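Local coordinates for protein DNA polymerase II large subunit (Pyrococcus horikoshii, PDB 7OEC) that probably excises itself as an intein from the precursor of an archaeal DNA polymerase, joining the flanking segments by protein splicing, at residues A[25-30]-A[48-53]; A[98-103]-A[107-112]; A[121-126]-A[158-163]. The protein carries 2 engineered substitutions. One frame throughout, in Å; residues are numbered along the deposited sequence.

The three contacts follow one another in series along a single intein splicing domain. Contact 1 and contact 2 lie on opposite sides of the chain's centre, with their centres about 26 Å apart and their nearest atoms still about 10 Å from each other. Contact 3 bridges them, its centre about 17 Å from that of contact 1 and about 16 Å from that of contact 2. It meets contact 1 where V52 CG2 packs at 4.3 Å on V159 CG1. It meets contact 2 twice, through Y101 CB with I121 CD1 at 3.8 Å and L99 CD1 with T158 CG2. A bound zinc ion lies about 13 Å from the side chain of E108 in contact 2.

Contact 1: residues A[25-30]-A[48-53]; sequences KELYEL and VDIKVY
L30 and V48 bring the two backbones as near as they come, 6.8 Å from L30 CA to V48 CA, a separation that only side chains can fill. Helix 24-29 is short, and its final turn closes when L30 N donates to L27 O at 3.0 Å, beside a weak bond to E26 O. The facing segment enters strand 50-56 from a loop, so V48 comes from ahead of the strand and I50 from its first residue. In the antiparallel sheet of this intein splicing domain, that strand lies between strands 10-15 and 61-74. The contact thus sets the end of helix 24-29 and the residue after it against the start of strand 50-56 and the loop before it.

I50 is at the heart of the packing. Its CG1 stands anti to the backbone N (chi1 -173°) and the chain stays extended beyond it, which carries CD1 out toward the helix. There I50 CD1 meets L27 CD1 at 3.5 Å, a tight methyl-methyl approach in which the two side chains cross obliquely. L27 presents this branch because its own CG is anti to N (chi1 -179°), turning a side chain that starts off to one side into reach of the strand. One turn on, L30 CD1 comes within 4.3 Å of the same I50 CD1, so this methyl faces both leucines. The other branch of L30, CD2, touches V48 CG2 at 4.3 Å. Around this group, I15 touches both V48 and I50, F31 also touches I50, and L151 of strand 147-153 packs on L27.

Each backbone is hydrogen-bonded elsewhere, L30 with K47 and K51 with Q14. The three methyl-to-methyl touches carry no directional bond, so the contact rests on van der Waals packing and, probably, on burial of part of these side chains.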
loop_
_atom_site.group_PDB
_atom_site.type_symbol
_atom_site.label_atom_id
_atom_site.label_comp_id
_atom_site.label_asym_id
_atom_site.label_seq_id
_atom_site.Cartn_x
_atom_site.Cartn_y
_atom_site.Cartn_z
ATOM N N LYS A 25 -7.347 6.588 5.075
ATOM C CA LYS A 25 -8.576 7.313 5.392
ATOM C C LYS A 25 -8.436 8.823 5.135
ATOM O O LYS A 25 -9.333 9.461 4.548
ATOM C CB LYS A 25 -9.007 6.995 6.820
ATOM C CG LYS A 25 -10.355 7.638 7.174
ATOM C CD LYS A 25 -10.829 7.181 8.539
ATOM C CE LYS A 25 -11.791 8.214 9.117
ATOM N NZ LYS A 25 -11.943 8.100 10.643
ATOM N N GLU A 26 -7.308 9.423 5.559
ATOM C CA GLU A 26 -7.054 10.843 5.283
ATOM C C GLU A 26 -6.941 11.092 3.786
ATOM O O GLU A 26 -7.445 12.098 3.260
ATOM C CB GLU A 26 -5.757 11.312 5.956
ATOM C CG GLU A 26 -5.828 11.364 7.445
ATOM C CD GLU A 26 -4.460 11.726 8.080
ATOM O OE1 GLU A 26 -3.342 11.296 7.609
ATOM O OE2 GLU A 26 -4.533 12.449 9.086
ATOM N N LEU A 27 -6.285 10.172 3.079
ATOM C CA LEU A 27 -6.173 10.306 1.631
ATOM C C LEU A 27 -7.556 10.338 0.986
ATOM O O LEU A 27 -7.834 11.179 0.126
ATOM C CB LEU A 27 -5.311 9.175 1.057
ATOM C CG LEU A 27 -5.072 9.198 -0.459
ATOM C CD1 LEU A 27 -4.260 10.432 -0.773
ATOM C CD2 LEU A 27 -4.395 7.960 -0.919
ATOM N N TYR A 28 -8.432 9.426 1.395
ATOM C CA TYR A 28 -9.789 9.396 0.873
ATOM C C TYR A 28 -10.469 10.740 1.086
ATOM O O TYR A 28 -11.171 11.239 0.198
ATOM C CB TYR A 28 -10.539 8.234 1.553
ATOM C CG TYR A 28 -11.927 8.052 1.019
ATOM C CD1 TYR A 28 -12.150 7.425 -0.188
ATOM C CD2 TYR A 28 -12.995 8.527 1.723
ATOM C CE1 TYR A 28 -13.380 7.304 -0.675
ATOM C CE2 TYR A 28 -14.254 8.397 1.261
ATOM C CZ TYR A 28 -14.442 7.790 0.040
ATOM O OH TYR A 28 -15.693 7.655 -0.508
ATOM N N GLU A 29 -10.246 11.344 2.251
ATOM C CA GLU A 29 -10.839 12.630 2.591
ATOM C C GLU A 29 -10.222 13.809 1.858
ATOM O O GLU A 29 -10.780 14.909 1.923
ATOM C CB GLU A 29 -10.700 12.833 4.094
ATOM C CG GLU A 29 -11.494 11.828 4.887
ATOM C CD GLU A 29 -11.117 11.764 6.390
ATOM O OE1 GLU A 29 -10.152 12.460 6.838
ATOM O OE2 GLU A 29 -11.796 10.989 7.120
ATOM N N LEU A 30 -9.075 13.626 1.216
ATOM C CA LEU A 30 -8.461 14.652 0.376
ATOM C C LEU A 30 -9.015 14.670 -1.035
ATOM O O LEU A 30 -8.567 15.483 -1.851
ATOM C CB LEU A 30 -6.952 14.436 0.323
ATOM C CG LEU A 30 -6.196 14.794 1.606
ATOM C CD1 LEU A 30 -4.743 14.366 1.478
ATOM C CD2 LEU A 30 -6.303 16.272 1.950
ATOM N N VAL A 48 -6.315 18.888 -3.137
ATOM C CA VAL A 48 -4.963 19.423 -3.059
ATOM C C VAL A 48 -4.227 18.827 -4.251
ATOM O O VAL A 48 -4.655 17.825 -4.838
ATOM C CB VAL A 48 -4.255 19.041 -1.733
ATOM C CG1 VAL A 48 -4.984 19.702 -0.543
ATOM C CG2 VAL A 48 -4.218 17.520 -1.563
ATOM N N ASP A 49 -3.110 19.452 -4.615
ATOM C CA ASP A 49 -2.276 18.941 -5.705
ATOM C C ASP A 49 -1.454 17.785 -5.152
ATOM O O ASP A 49 -0.592 17.988 -4.295
ATOM C CB ASP A 49 -1.374 20.033 -6.276
ATOM C CG ASP A 49 -2.160 21.096 -7.134
ATOM O OD1 ASP A 49 -3.151 20.732 -7.828
ATOM O OD2 ASP A 49 -1.786 22.305 -7.114
ATOM N N ILE A 50 -1.764 16.567 -5.567
ATOM C CA ILE A 50 -1.256 15.379 -4.889
ATOM C C ILE A 50 -0.768 14.381 -5.924
ATOM O O ILE A 50 -1.348 14.248 -7.011
ATOM C CB ILE A 50 -2.310 14.775 -3.916
ATOM C CG1 ILE A 50 -1.663 13.629 -3.091
ATOM C CG2 ILE A 50 -3.638 14.366 -4.657
ATOM C CD1 ILE A 50 -2.419 13.195 -1.903
ATOM N N LYS A 51 0.358 13.749 -5.604
ATOM C CA LYS A 51 0.876 12.620 -6.348
ATOM C C LYS A 51 1.257 11.539 -5.346
ATOM O O LYS A 51 1.478 11.807 -4.166
ATOM C CB LYS A 51 2.069 13.050 -7.205
ATOM C CG LYS A 51 1.717 13.927 -8.405
ATOM C CD LYS A 51 2.976 14.290 -9.108
ATOM C CE LYS A 51 2.743 15.298 -10.214
ATOM N NZ LYS A 51 1.508 14.998 -10.996
ATOM N N VAL A 52 1.293 10.302 -5.802
ATOM C CA VAL A 52 1.671 9.191 -4.947
ATOM C C VAL A 52 3.060 8.727 -5.342
ATOM O O VAL A 52 3.429 8.745 -6.524
ATOM C CB VAL A 52 0.605 8.079 -5.005
ATOM C CG1 VAL A 52 0.520 7.408 -6.370
ATOM C CG2 VAL A 52 0.891 7.051 -3.944
ATOM N N TYR A 53 3.867 8.368 -4.350
ATOM C CA TYR A 53 5.145 7.756 -4.668
ATOM C C TYR A 53 4.979 6.268 -4.957
ATOM O O TYR A 53 4.326 5.519 -4.227
ATOM C CB TYR A 53 6.095 7.939 -3.508
ATOM C CG TYR A 53 6.697 9.328 -3.370
ATOM C CD1 TYR A 53 7.886 9.639 -3.981
ATOM C CD2 TYR A 53 6.107 10.290 -2.592
ATOM C CE1 TYR A 53 8.458 10.849 -3.830
ATOM C CE2 TYR A 53 6.676 11.528 -2.427
ATOM C CZ TYR A 53 7.858 11.801 -3.055
ATOM O OH TYR A 53 8.510 13.003 -2.950
#

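Contact 2: residues A[98-103]-A[107-112]; sequences VLVYEN and VEKRAF
V107 faces V100 in a hydrogen-bonded antiparallel pair: V107 N donates to V100 O at 2.8 Å, and V100 N returns a nearly straight bond (170°) to V107 O. V107 CB packs on V100 CG2, and V107 CG2 lies 3.7 Å from E102 OE2, the side chains of V107 and E102 crossing at a slant. Next comes E108, a non-hydrogen-bonded partner of L99. Its CA-H points at V98 O, with E108 CA 3.5 Å from that oxygen, while on the sheet face it shares with L99 the methylene E108 CB is met by L99 CD2 at 3.8 Å.

These pairs form the beta hairpin of strands 97-102 and 105-110, whose segments run at 134° to each other, a marked twist away from strict antiparallel.

K109 closes the ladder, its N bonded to V98 O at 2.9 Å while its O accepts from V98 N. With CG anti to the carbonyl carbon (chi1 -67°) and the chain extended, the lysine crosses V100 at about a right angle, K109 CE resting 3.7 Å from V100 CG2. The ammonium then makes a hydrogen bond to N118 OD1 and a long, probably weak salt bridge, K109 NZ to E102 OE1 at 3.6 Å. An alanine here is likely to uncover the methyl of V100, deprive N118 OD1 of its lysine donor and cost the E102 carboxylate its distant positive mate across the hairpin. R110 points away from the facing strand, one face of its guanidinium group met by the edge of the F112 ring. As the chain bends into a 3-10 turn, A111 tucks its CB against V98 CG2 at 3.9 Å; A111 also touches I80, F82 and T92.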
loop_
_atom_site.group_PDB
_atom_site.type_symbol
_atom_site.label_atom_id
_atom_site.label_comp_id
_atom_site.label_asym_id
_atom_site.label_seq_id
_atom_site.Cartn_x
_atom_site.Cartn_y
_atom_site.Cartn_z
ATOM N N VAL A 98 0.838 -8.778 -2.836
ATOM C CA VAL A 98 1.968 -8.353 -2.023
ATOM C C VAL A 98 3.210 -8.649 -2.843
ATOM O O VAL A 98 3.315 -9.715 -3.463
ATOM C CB VAL A 98 1.986 -9.141 -0.691
ATOM C CG1 VAL A 98 3.264 -8.837 0.145
ATOM C CG2 VAL A 98 0.761 -8.764 0.161
ATOM N N LEU A 99 4.164 -7.725 -2.823
ATOM C CA LEU A 99 5.426 -7.902 -3.530
ATOM C C LEU A 99 6.498 -8.405 -2.582
ATOM O O LEU A 99 6.759 -7.790 -1.548
ATOM C CB LEU A 99 5.895 -6.586 -4.121
ATOM C CG LEU A 99 4.912 -6.007 -5.116
ATOM C CD1 LEU A 99 5.472 -4.749 -5.673
ATOM C CD2 LEU A 99 4.594 -6.965 -6.250
ATOM N N VAL A 100 7.103 -9.529 -2.929
ATOM C CA VAL A 100 8.230 -10.080 -2.193
ATOM C C VAL A 100 9.410 -10.151 -3.144
ATOM O O VAL A 100 9.244 -10.255 -4.354
ATOM C CB VAL A 100 7.916 -11.451 -1.567
ATOM C CG1 VAL A 100 6.805 -11.361 -0.547
ATOM C CG2 VAL A 100 7.510 -12.411 -2.576
ATOM N N TYR A 101 10.607 -10.074 -2.614
ATOM C CA TYR A 101 11.778 -9.968 -3.467
ATOM C C TYR A 101 12.542 -11.274 -3.448
ATOM O O TYR A 101 12.984 -11.729 -2.398
ATOM C CB TYR A 101 12.679 -8.863 -2.980
ATOM C CG TYR A 101 13.658 -8.412 -4.026
ATOM C CD1 TYR A 101 14.995 -8.758 -3.933
ATOM C CD2 TYR A 101 13.250 -7.617 -5.103
ATOM C CE1 TYR A 101 15.933 -8.313 -4.883
ATOM C CE2 TYR A 101 14.162 -7.193 -6.067
ATOM C CZ TYR A 101 15.499 -7.538 -5.944
ATOM O OH TYR A 101 16.389 -7.088 -6.896
ATOM N N GLU A 102 12.654 -11.904 -4.597
ATOM C CA GLU A 102 13.187 -13.255 -4.662
ATOM C C GLU A 102 14.096 -13.318 -5.869
ATOM O O GLU A 102 13.673 -12.987 -6.984
ATOM C CB GLU A 102 12.065 -14.307 -4.764
ATOM C CG GLU A 102 11.153 -14.321 -3.546
ATOM C CD GLU A 102 10.178 -15.501 -3.466
ATOM O OE1 GLU A 102 9.808 -15.849 -2.291
ATOM O OE2 GLU A 102 9.793 -16.055 -4.545
ATOM N N ASN A 103 15.342 -13.720 -5.639
ATOM C CA ASN A 103 16.267 -14.017 -6.733
ATOM C C ASN A 103 16.319 -12.850 -7.727
ATOM O O ASN A 103 16.284 -13.022 -8.958
ATOM C CB ASN A 103 15.924 -15.355 -7.417
ATOM C CG ASN A 103 16.386 -16.615 -6.592
ATOM O OD1 ASN A 103 15.713 -17.042 -5.639
ATOM N ND2 ASN A 103 17.536 -17.194 -6.969
ATOM N N VAL A 107 8.300 -10.647 -6.914
ATOM C CA VAL A 107 7.264 -11.633 -7.138
ATOM C C VAL A 107 5.977 -11.106 -6.517
ATOM O O VAL A 107 5.963 -10.684 -5.350
ATOM C CB VAL A 107 7.666 -12.948 -6.458
ATOM C CG1 VAL A 107 6.576 -13.939 -6.616
ATOM C CG2 VAL A 107 8.929 -13.482 -7.036
ATOM N N GLU A 108 4.892 -11.157 -7.282
ATOM C CA GLU A 108 3.587 -10.709 -6.816
ATOM C C GLU A 108 2.790 -11.929 -6.375
ATOM O O GLU A 108 2.423 -12.773 -7.199
ATOM C CB GLU A 108 2.875 -9.941 -7.926
ATOM C CG GLU A 108 1.525 -9.373 -7.508
ATOM C CD GLU A 108 0.793 -8.606 -8.633
ATOM O OE1 GLU A 108 1.447 -8.116 -9.572
ATOM O OE2 GLU A 108 -0.453 -8.535 -8.594
ATOM N N LYS A 109 2.544 -12.026 -5.069
ATOM C CA LYS A 109 1.836 -13.127 -4.435
ATOM C C LYS A 109 0.568 -12.604 -3.780
ATOM O O LYS A 109 0.562 -11.492 -3.264
ATOM C CB LYS A 109 2.643 -13.666 -3.224
ATOM C CG LYS A 109 3.933 -14.332 -3.563
ATOM C CD LYS A 109 4.602 -15.005 -2.359
ATOM C CE LYS A 109 5.875 -15.712 -2.799
ATOM N NZ LYS A 109 6.357 -16.605 -1.733
ATOM N N ARG A 110 -0.485 -13.411 -3.721
ATOM C CA ARG A 110 -1.599 -13.034 -2.858
ATOM C C ARG A 110 -1.132 -13.068 -1.412
ATOM O O ARG A 110 -0.277 -13.872 -1.045
ATOM C CB ARG A 110 -2.790 -13.971 -3.057
ATOM C CG ARG A 110 -3.417 -13.803 -4.435
ATOM C CD ARG A 110 -4.432 -14.880 -4.763
ATOM N NE ARG A 110 -3.789 -16.177 -4.956
ATOM C CZ ARG A 110 -4.419 -17.293 -5.332
ATOM N NH1 ARG A 110 -5.736 -17.287 -5.568
ATOM N NH2 ARG A 110 -3.725 -18.423 -5.478
ATOM N N ALA A 111 -1.715 -12.203 -0.583
ATOM C CA ALA A 111 -1.222 -12.061 0.779
ATOM C C ALA A 111 -1.206 -13.395 1.508
ATOM O O ALA A 111 -0.263 -13.674 2.250
ATOM C CB ALA A 111 -2.075 -11.051 1.527
ATOM N N PHE A 112 -2.218 -14.246 1.297
ATOM C CA PHE A 112 -2.280 -15.509 2.042
ATOM C C PHE A 112 -1.215 -16.513 1.613
ATOM O O PHE A 112 -1.010 -17.516 2.312
ATOM C CB PHE A 112 -3.673 -16.168 1.976
ATOM C CG PHE A 112 -4.018 -16.765 0.632
ATOM C CD1 PHE A 112 -3.652 -18.066 0.299
ATOM C CD2 PHE A 112 -4.704 -16.022 -0.298
ATOM C CE1 PHE A 112 -3.961 -18.595 -0.950
ATOM C CE2 PHE A 112 -4.995 -16.530 -1.544
ATOM C CZ PHE A 112 -4.624 -17.822 -1.876
#

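Contact 3: residues A[121-126]-A[158-163]; sequences IIIDES and TVIINE
I123 and I160 face each other between two strands of an intein splicing domain, which has the Hint (hedgehog/intein) fold; the strands are not direct neighbours in a sheet. Strand 165-168, the return arm of the hairpin that begins with strand 158-161, makes backbone bonds to both sides: V166 with I121, and T167 with V159. The CA atoms of I123 and I160 remain 8.1 Å apart, and the meeting falls to the outer carbons of the two isoleucines.

The side chain of I160 illustrates how such a gap is spanned. Its CB points toward the partner segment but is itself too far away to touch it. CG1, the next atom, passes Y53 of strand 50-56, with I160 CG1 lying 4.1 Å from Y53 O. The chain then continues extended (chi2 174°), so that the terminal methyl is thrown forward, and I160 CD1 reaches I123 CG1 at 4.3 Å. This is a loose apolar touch on a methylene, and V166 packs against I123 as well.

A second, smaller touch lies nearer the hairpin turn. I122 sends its branch methyl CG2 to the backbone, I122 CG2 standing 3.9 Å from E163 O. The I122 side chain also touches L131, V133 and I165. The end of the E163 side chain leads away, its OE1 hydrogen-bonded to S89 N, while the turn is tied to the first segment through N164, whose ND2 donates to I123 O. Directly after I123, the chain folds into an Asx turn: S126 N bonds to D124 OD1 at 3.0 Å, meeting that oxygen nearly along its C-O axis.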
loop_
_atom_site.group_PDB
_atom_site.type_symbol
_atom_site.label_atom_id
_atom_site.label_comp_id
_atom_site.label_asym_id
_atom_site.label_seq_id
_atom_site.Cartn_x
_atom_site.Cartn_y
_atom_site.Cartn_z
ATOM N N ILE A 121 10.874 -5.299 0.516
ATOM C CA ILE A 121 11.779 -4.187 0.259
ATOM C C ILE A 121 11.248 -2.958 0.976
ATOM O O ILE A 121 10.071 -2.606 0.842
ATOM C CB ILE A 121 11.932 -3.938 -1.259
ATOM C CG1 ILE A 121 12.508 -5.183 -1.943
ATOM C CG2 ILE A 121 12.715 -2.677 -1.548
ATOM C CD1 ILE A 121 13.813 -5.641 -1.387
ATOM N N ILE A 122 12.132 -2.272 1.682
ATOM C CA ILE A 122 11.845 -0.954 2.216
ATOM C C ILE A 122 12.791 0.056 1.569
ATOM O O ILE A 122 13.883 -0.288 1.119
ATOM C CB ILE A 122 11.971 -0.989 3.742
ATOM C CG1 ILE A 122 13.365 -1.365 4.121
ATOM C CG2 ILE A 122 10.891 -1.993 4.406
ATOM C CD1 ILE A 122 13.613 -1.174 5.599
ATOM N N ILE A 123 12.373 1.322 1.519
ATOM C CA ILE A 123 13.149 2.394 0.893
ATOM C C ILE A 123 13.696 3.326 1.966
ATOM O O ILE A 123 12.947 3.790 2.830
ATOM C CB ILE A 123 12.264 3.217 -0.049
ATOM C CG1 ILE A 123 11.647 2.320 -1.109
ATOM C CG2 ILE A 123 13.030 4.261 -0.739
ATOM C CD1 ILE A 123 12.656 1.574 -1.912
ATOM N N ASP A 124 14.977 3.642 1.881
ATOM C CA ASP A 124 15.512 4.745 2.664
ATOM C C ASP A 124 15.112 6.027 1.947
ATOM O O ASP A 124 15.526 6.237 0.808
ATOM C CB ASP A 124 17.026 4.611 2.754
ATOM C CG ASP A 124 17.648 5.643 3.687
ATOM O OD1 ASP A 124 17.184 6.811 3.686
ATOM O OD2 ASP A 124 18.614 5.284 4.389
ATOM N N GLU A 125 14.307 6.881 2.593
ATOM C CA GLU A 125 13.728 8.034 1.898
ATOM C C GLU A 125 14.794 9.062 1.502
ATOM O O GLU A 125 14.629 9.766 0.496
ATOM C CB GLU A 125 12.597 8.652 2.756
ATOM C CG GLU A 125 11.763 9.734 2.017
ATOM C CD GLU A 125 10.623 10.377 2.849
ATOM O OE1 GLU A 125 10.307 9.877 3.959
ATOM O OE2 GLU A 125 10.052 11.398 2.377
ATOM N N SER A 126 15.924 9.115 2.221
ATOM C CA SER A 126 16.928 10.145 1.947
ATOM C C SER A 126 17.757 9.806 0.711
ATOM O O SER A 126 18.142 10.698 -0.049
ATOM C CB SER A 126 17.872 10.316 3.156
ATOM O OG SER A 126 17.168 10.575 4.377
ATOM N N THR A 158 2.145 0.426 -7.709
ATOM C CA THR A 158 2.827 0.141 -6.459
ATOM C C THR A 158 2.799 1.400 -5.606
ATOM O O THR A 158 2.593 2.511 -6.108
ATOM C CB THR A 158 4.257 -0.266 -6.724
ATOM O OG1 THR A 158 4.871 0.761 -7.465
ATOM C CG2 THR A 158 4.319 -1.512 -7.562
ATOM N N VAL A 159 2.955 1.193 -4.303
ATOM C CA VAL A 159 2.863 2.248 -3.311
ATOM C C VAL A 159 3.897 1.944 -2.237
ATOM O O VAL A 159 4.445 0.835 -2.149
ATOM C CB VAL A 159 1.447 2.357 -2.702
ATOM C CG1 VAL A 159 0.417 2.797 -3.737
ATOM C CG2 VAL A 159 0.993 1.041 -2.106
ATOM N N ILE A 160 4.163 2.956 -1.418
ATOM C CA ILE A 160 5.139 2.881 -0.338
ATOM C C ILE A 160 4.397 3.178 0.955
ATOM O O ILE A 160 3.902 4.292 1.151
ATOM C CB ILE A 160 6.318 3.827 -0.590
ATOM C CG1 ILE A 160 6.978 3.415 -1.930
ATOM C CG2 ILE A 160 7.293 3.747 0.563
ATOM C CD1 ILE A 160 8.038 4.294 -2.383
ATOM N N ILE A 161 4.265 2.172 1.818
ATOM C CA ILE A 161 3.323 2.259 2.924
ATOM C C ILE A 161 4.005 2.093 4.273
ATOM O O ILE A 161 5.082 1.524 4.401
ATOM C CB ILE A 161 2.161 1.265 2.793
ATOM C CG1 ILE A 161 2.639 -0.168 2.840
ATOM C CG2 ILE A 161 1.308 1.620 1.547
ATOM C CD1 ILE A 161 1.487 -1.160 3.020
ATOM N N ASN A 162 3.352 2.612 5.296
ATOM C CA ASN A 162 3.804 2.472 6.670
ATOM C C ASN A 162 5.284 2.852 6.737
ATOM O O ASN A 162 5.630 3.957 6.297
ATOM C CB ASN A 162 3.441 1.108 7.212
ATOM C CG ASN A 162 1.951 0.924 7.306
ATOM O OD1 ASN A 162 1.192 1.876 7.162
ATOM N ND2 ASN A 162 1.517 -0.301 7.535
ATOM N N GLU A 163 6.141 2.017 7.321
ATOM C CA GLU A 163 7.560 2.328 7.461
ATOM C C GLU A 163 8.282 2.004 6.156
ATOM O O GLU A 163 9.142 1.120 6.076
ATOM C CB GLU A 163 8.154 1.560 8.631
ATOM C CG GLU A 163 7.400 1.828 9.940
ATOM C CD GLU A 163 6.351 0.753 10.311
ATOM O OE1 GLU A 163 5.897 0.001 9.421
ATOM O OE2 GLU A 163 5.987 0.660 11.532
#